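Local coordinates for protein putative hydrolase (Bacteroides ovatus, PDB 4HBS) that is of unknown function but is probably a glycoside hydrolase-like enzyme built as a five-bladed beta-propeller related to the beta-fructosidase clan, at residues A[47-52]-A[397-402]; A[342-345]-A[351-354]. One frame throughout, in Å; residues are numbered along the deposited sequence.

Contact 2 is nested along the chain inside the long loop closed by contact 1, and the two lie with centres about 15 Å apart on the same side of the molecule. Contact 1 is buried, about 14 Å from the chain's centre, whereas contact 2 sits at the surface, about 20 Å from it. They touch through the tyrosines of 397-402: Tyr398 CE2 lies 3.8 Å from Leu345 CD2, and Tyr400 OH packs 3.2 Å from Pro342 CD. Contact 1 joins the end of helix 43-48 to segment 397-402, while contact 2 lies in the connection between strands 333-340 and 356-361, which packs on those tyrosines. Neither can be tied to a known catalytic pocket.

Contact 1 of 2, residues A[47-52]-A[397-402]; sequences ALFTRS and PYFYRV
Phe49 and Pro397 bring the two backbones nearest each other, their CA atoms still 7.2 Å apart, where the chain leaves helix 43-48 and, on the other side, runs into the strand of 399-403. The gap is bridged by side chains. Phe49 and Phe399 both point toward the opposite segment and cross at about a right angle, while their ring planes are inclined by 37° with centroids 5.2 Å apart, an oblique pairing that is neither a stack nor a T-shape. Phe49 meets its partner through CD1 and CE1, CD1 3.5 Å from Phe399 CE1, with Phe399 CZ over one face of the Phe49 ring. In both residues CG sits opposite the carbonyl carbon and beside the backbone N (chi1 -66° in Phe49), which carries each ring across the gap to the other. On its other ortho side, Phe49 CD2 approaches Pro397 CG at 4.3 Å, so the proline ring adds a compact, apolar flank to the aromatic pair. Large apolar rings suit such a buried place, spanning backbones too distant for direct pairing. An alanine replacing Phe49 would take away this ring and is likely to leave Phe399 and Pro397 without their apolar mate, opening a gap between helix end and strand. Thr50 N bonds Ala47 O at 3.0 Å and closes the turn that ends the helix. Outside the pair, Phe49 packs on Phe75 and Phe399 on Trp73, both in strand 71-75 of another blade, and Asn46 OD1 accepts from Phe399 N. Strands 38-42 and 399-403 pair in one antiparallel sheet, so early and late chain complete a single blade: the Velcro closure of a beta-propeller, here with an aromatic cluster beside the neighbouring blade.

Contact 2 of 2, residues A[342-345]-A[351-354]; sequences PEFL and QRYQ
Tyr353 lies across from Pro342, presenting the edge of its ring: its OH donates a 2.6 Å hydrogen bond to Pro342 O, nearly along the C=O axis. A chi1 of 61°, with CG between the backbone N and the carbonyl carbon, carries the ring toward 342-345, where its OH makes that bond. The side chains of Leu345 and Tyr353 cross at about a right angle, and Leu345, the buried residue of the contact, sets its branched apolar chain against the ring, CG 3.7 Å from Tyr353 CD1. One face of the tyrosine is approached by a water near its rim, which donates to Glu343 O and accepts from Tyr353 N. The two arms belong to the connection between strand 333-340, the last of one propeller blade, and strand 356-361 of the closing blade; Leu345 N to Gln351 O, 3.0 Å, ties them at the backbone. On the outer side Phe344 and Arg352 run side by side, pointing the same way, with ring and guanidinium planes 25° apart. Here the arginine packs through CG, 3.5 Å from Phe344 CE1, and through NE, with CE1 at the guanidinium edge, while Gln351 CB meets the edge of the phenylalanine ring. Arginine serves twice, since its NH2 also forms a salt bridge to Glu343 OE2 at 3.3 Å, weak as a hydrogen bond, the carboxylate and guanidinium planes turned 38° against each other.

Contact 1 of 2, residues A[47-52]-A[397-402]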
loop_
_atom_site.group_PDB
_atom_site.type_symbol
_atom_site.label_atom_id
_atom_site.label_comp_id
_atom_site.label_asym_id
_atom_site.label_seq_id
_atom_site.Cartn_x
_atom_site.Cartn_y
_atom_site.Cartn_z
ATOM N N ALA A 47 -3.449 6.909 15.905
ATOM C CA ALA A 47 -2.570 7.210 17.044
ATOM C C ALA A 47 -1.292 6.411 16.962
ATOM O O ALA A 47 -0.225 6.964 17.242
ATOM C CB ALA A 47 -3.273 6.921 18.357
ATOM N N LEU A 48 -1.371 5.127 16.556
ATOM C CA LEU A 48 -0.171 4.299 16.410
ATOM C C LEU A 48 0.840 4.934 15.454
ATOM O O LEU A 48 2.033 4.908 15.745
ATOM C CB LEU A 48 -0.511 2.885 15.912
ATOM C CG LEU A 48 -0.978 1.896 16.951
ATOM C CD1 LEU A 48 -1.491 0.631 16.277
ATOM C CD2 LEU A 48 0.144 1.565 17.961
ATOM N N PHE A 49 0.368 5.540 14.350
ATOM C CA PHE A 49 1.230 6.182 13.366
ATOM C C PHE A 49 1.331 7.720 13.584
ATOM O O PHE A 49 1.666 8.450 12.654
ATOM C CB PHE A 49 0.763 5.818 11.961
ATOM C CG PHE A 49 0.947 4.334 11.702
ATOM C CD1 PHE A 49 0.011 3.408 12.159
ATOM C CD2 PHE A 49 2.069 3.862 11.039
ATOM C CE1 PHE A 49 0.188 2.042 11.937
ATOM C CE2 PHE A 49 2.249 2.495 10.830
ATOM C CZ PHE A 49 1.300 1.592 11.274
ATOM N N THR A 50 1.096 8.192 14.837
ATOM C CA THR A 50 1.340 9.566 15.286
ATOM C C THR A 50 2.504 9.392 16.217
ATOM O O THR A 50 2.292 9.176 17.413
ATOM C CB THR A 50 0.123 10.197 15.949
ATOM O OG1 THR A 50 -0.992 10.061 15.105
ATOM C CG2 THR A 50 0.308 11.650 16.214
ATOM N N ARG A 51 3.735 9.342 15.657
ATOM C CA ARG A 51 4.958 9.060 16.420
ATOM C C ARG A 51 5.874 10.275 16.483
ATOM O O ARG A 51 5.746 11.182 15.662
ATOM C CB ARG A 51 5.696 7.879 15.782
ATOM C CG ARG A 51 4.777 6.685 15.478
ATOM C CD ARG A 51 5.480 5.401 15.062
ATOM N NE ARG A 51 6.293 4.846 16.143
ATOM C CZ ARG A 51 7.585 5.091 16.355
ATOM N NH1 ARG A 51 8.262 5.886 15.537
ATOM N NH2 ARG A 51 8.207 4.547 17.388
ATOM N N SER A 52 6.785 10.298 17.473
ATOM C CA SER A 52 7.709 11.408 17.698
ATOM C C SER A 52 9.182 11.090 17.452
ATOM O O SER A 52 9.946 12.025 17.205
ATOM C CB SER A 52 7.563 11.903 19.127
ATOM O OG SER A 52 6.260 12.440 19.285
ATOM N N PRO A 397 -0.172 7.965 7.054
ATOM C CA PRO A 397 -1.432 7.305 6.740
ATOM C C PRO A 397 -2.527 7.619 7.729
ATOM O O PRO A 397 -2.268 7.911 8.885
ATOM C CB PRO A 397 -1.074 5.819 6.764
ATOM C CG PRO A 397 0.087 5.718 7.648
ATOM C CD PRO A 397 0.812 7.012 7.610
ATOM N N TYR A 398 -3.748 7.585 7.248
ATOM C CA TYR A 398 -4.948 7.753 8.054
ATOM C C TYR A 398 -5.758 6.499 7.797
ATOM O O TYR A 398 -5.817 6.061 6.649
ATOM C CB TYR A 398 -5.673 9.046 7.684
ATOM C CG TYR A 398 -4.987 10.258 8.266
ATOM C CD1 TYR A 398 -5.038 10.523 9.634
ATOM C CD2 TYR A 398 -4.255 11.127 7.462
ATOM C CE1 TYR A 398 -4.427 11.652 10.179
ATOM C CE2 TYR A 398 -3.628 12.256 8.000
ATOM C CZ TYR A 398 -3.740 12.525 9.356
ATOM O OH TYR A 398 -3.126 13.617 9.911
ATOM N N PHE A 399 -6.276 5.861 8.856
ATOM C CA PHE A 399 -6.964 4.583 8.753
ATOM C C PHE A 399 -8.495 4.696 8.882
ATOM O O PHE A 399 -9.016 5.547 9.611
ATOM C CB PHE A 399 -6.411 3.640 9.818
ATOM C CG PHE A 399 -4.945 3.359 9.609
ATOM C CD1 PHE A 399 -3.976 4.251 10.065
ATOM C CD2 PHE A 399 -4.529 2.253 8.882
ATOM C CE1 PHE A 399 -2.624 3.995 9.877
ATOM C CE2 PHE A 399 -3.170 2.013 8.670
ATOM C CZ PHE A 399 -2.230 2.882 9.179
ATOM N N TYR A 400 -9.204 3.817 8.144
ATOM C CA TYR A 400 -10.669 3.726 8.139
ATOM C C TYR A 400 -11.108 2.275 8.198
ATOM O O TYR A 400 -10.388 1.411 7.731
ATOM C CB TYR A 400 -11.268 4.371 6.861
ATOM C CG TYR A 400 -10.838 5.799 6.657
ATOM C CD1 TYR A 400 -9.606 6.102 6.088
ATOM C CD2 TYR A 400 -11.642 6.855 7.072
ATOM C CE1 TYR A 400 -9.182 7.415 5.941
ATOM C CE2 TYR A 400 -11.215 8.176 6.954
ATOM C CZ TYR A 400 -9.988 8.452 6.380
ATOM O OH TYR A 400 -9.560 9.753 6.291
ATOM N N ARG A 401 -12.292 2.011 8.739
ATOM C CA ARG A 401 -12.899 0.673 8.757
ATOM C C ARG A 401 -14.298 0.803 8.168
ATOM O O ARG A 401 -15.014 1.751 8.519
ATOM C CB ARG A 401 -12.951 0.082 10.163
ATOM C CG ARG A 401 -11.596 0.025 10.844
ATOM C CD ARG A 401 -11.336 -1.276 11.573
ATOM N NE ARG A 401 -9.963 -1.302 12.090
ATOM C CZ ARG A 401 -9.274 -2.395 12.422
ATOM N NH1 ARG A 401 -9.824 -3.603 12.309
ATOM N NH2 ARG A 401 -8.029 -2.289 12.872
ATOM N N VAL A 402 -14.655 -0.078 7.222
ATOM C CA VAL A 402 -15.965 -0.082 6.581
ATOM C C VAL A 402 -16.660 -1.353 7.003
ATOM O O VAL A 402 -16.181 -2.444 6.685
ATOM C CB VAL A 402 -15.887 0.033 5.033
ATOM C CG1 VAL A 402 -17.271 0.242 4.427
ATOM C CG2 VAL A 402 -14.944 1.152 4.603
#

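Contact 2 of 2, residues A[342-345]-A[351-354]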
loop_
_atom_site.group_PDB
_atom_site.type_symbol
_atom_site.label_atom_id
_atom_site.label_comp_id
_atom_site.label_asym_id
_atom_site.label_seq_id
_atom_site.Cartn_x
_atom_site.Cartn_y
_atom_site.Cartn_z
ATOM N N PRO A 342 -12.237 12.089 3.503
ATOM C CA PRO A 342 -12.367 13.489 3.937
ATOM C C PRO A 342 -11.621 14.510 3.094
ATOM O O PRO A 342 -10.561 14.225 2.543
ATOM C CB PRO A 342 -11.796 13.479 5.353
ATOM C CG PRO A 342 -11.932 12.096 5.817
ATOM C CD PRO A 342 -11.800 11.223 4.616
ATOM N N GLU A 343 -12.177 15.725 3.037
ATOM C CA GLU A 343 -11.590 16.864 2.331
ATOM C C GLU A 343 -10.526 17.545 3.249
ATOM O O GLU A 343 -9.577 18.161 2.747
ATOM C CB GLU A 343 -12.732 17.829 1.966
ATOM C CG GLU A 343 -12.382 18.990 1.048
ATOM C CD GLU A 343 -13.490 20.026 0.977
ATOM O OE1 GLU A 343 -14.661 19.665 1.241
ATOM O OE2 GLU A 343 -13.187 21.204 0.669
ATOM N N PHE A 344 -10.684 17.387 4.600
ATOM C CA PHE A 344 -9.816 17.967 5.635
ATOM C C PHE A 344 -9.218 16.903 6.554
ATOM O O PHE A 344 -9.903 15.935 6.892
ATOM C CB PHE A 344 -10.649 18.906 6.489
ATOM C CG PHE A 344 -11.305 19.992 5.701
ATOM C CD1 PHE A 344 -10.645 21.184 5.452
ATOM C CD2 PHE A 344 -12.580 19.820 5.177
ATOM C CE1 PHE A 344 -11.269 22.211 4.744
ATOM C CE2 PHE A 344 -13.190 20.831 4.433
ATOM C CZ PHE A 344 -12.536 22.025 4.230
ATOM N N LEU A 345 -7.954 17.102 6.989
ATOM C CA LEU A 345 -7.267 16.179 7.904
ATOM C C LEU A 345 -7.435 16.614 9.352
ATOM O O LEU A 345 -7.431 17.807 9.623
ATOM C CB LEU A 345 -5.769 16.119 7.586
ATOM C CG LEU A 345 -5.389 15.772 6.175
ATOM C CD1 LEU A 345 -3.901 15.856 5.993
ATOM C CD2 LEU A 345 -5.908 14.408 5.784
ATOM N N GLN A 351 -5.760 22.125 7.737
ATOM C CA GLN A 351 -6.318 20.791 7.505
ATOM C C GLN A 351 -6.432 20.438 5.998
ATOM O O GLN A 351 -6.388 19.245 5.652
ATOM C CB GLN A 351 -7.675 20.686 8.177
ATOM C CG GLN A 351 -7.593 21.013 9.653
ATOM C CD GLN A 351 -8.743 20.501 10.441
ATOM O OE1 GLN A 351 -8.551 19.864 11.479
ATOM N NE2 GLN A 351 -9.967 20.814 10.018
ATOM N N ARG A 352 -6.580 21.460 5.104
ATOM C CA ARG A 352 -6.646 21.232 3.647
ATOM C C ARG A 352 -5.320 20.607 3.181
ATOM O O ARG A 352 -4.287 20.872 3.787
ATOM C CB ARG A 352 -6.931 22.552 2.887
ATOM C CG ARG A 352 -8.371 23.061 3.047
ATOM C CD ARG A 352 -8.848 24.010 1.927
ATOM N NE ARG A 352 -10.297 23.893 1.674
ATOM C CZ ARG A 352 -10.984 24.588 0.763
ATOM N NH1 ARG A 352 -10.368 25.481 -0.013
ATOM N NH2 ARG A 352 -12.294 24.397 0.621
ATOM N N TYR A 353 -5.347 19.749 2.159
ATOM C CA TYR A 353 -4.132 19.071 1.657
ATOM C C TYR A 353 -4.167 19.006 0.132
ATOM O O TYR A 353 -5.143 19.466 -0.466
ATOM C CB TYR A 353 -4.008 17.674 2.283
ATOM C CG TYR A 353 -5.165 16.764 1.961
ATOM C CD1 TYR A 353 -6.301 16.742 2.758
ATOM C CD2 TYR A 353 -5.127 15.919 0.863
ATOM C CE1 TYR A 353 -7.357 15.875 2.493
ATOM C CE2 TYR A 353 -6.197 15.082 0.557
ATOM C CZ TYR A 353 -7.312 15.065 1.375
ATOM O OH TYR A 353 -8.375 14.264 1.047
ATOM N N GLN A 354 -3.100 18.474 -0.505
ATOM C CA GLN A 354 -3.023 18.417 -1.971
ATOM C C GLN A 354 -3.693 17.174 -2.522
ATOM O O GLN A 354 -4.731 17.303 -3.170
ATOM C CB GLN A 354 -1.561 18.512 -2.472
ATOM C CG GLN A 354 -1.408 18.671 -4.003
ATOM C CD GLN A 354 0.014 18.450 -4.492
ATOM O OE1 GLN A 354 0.691 17.514 -4.090
ATOM N NE2 GLN A 354 0.494 19.289 -5.408
HETATM O O HOH W 1 -8.147 19.495 0.686
#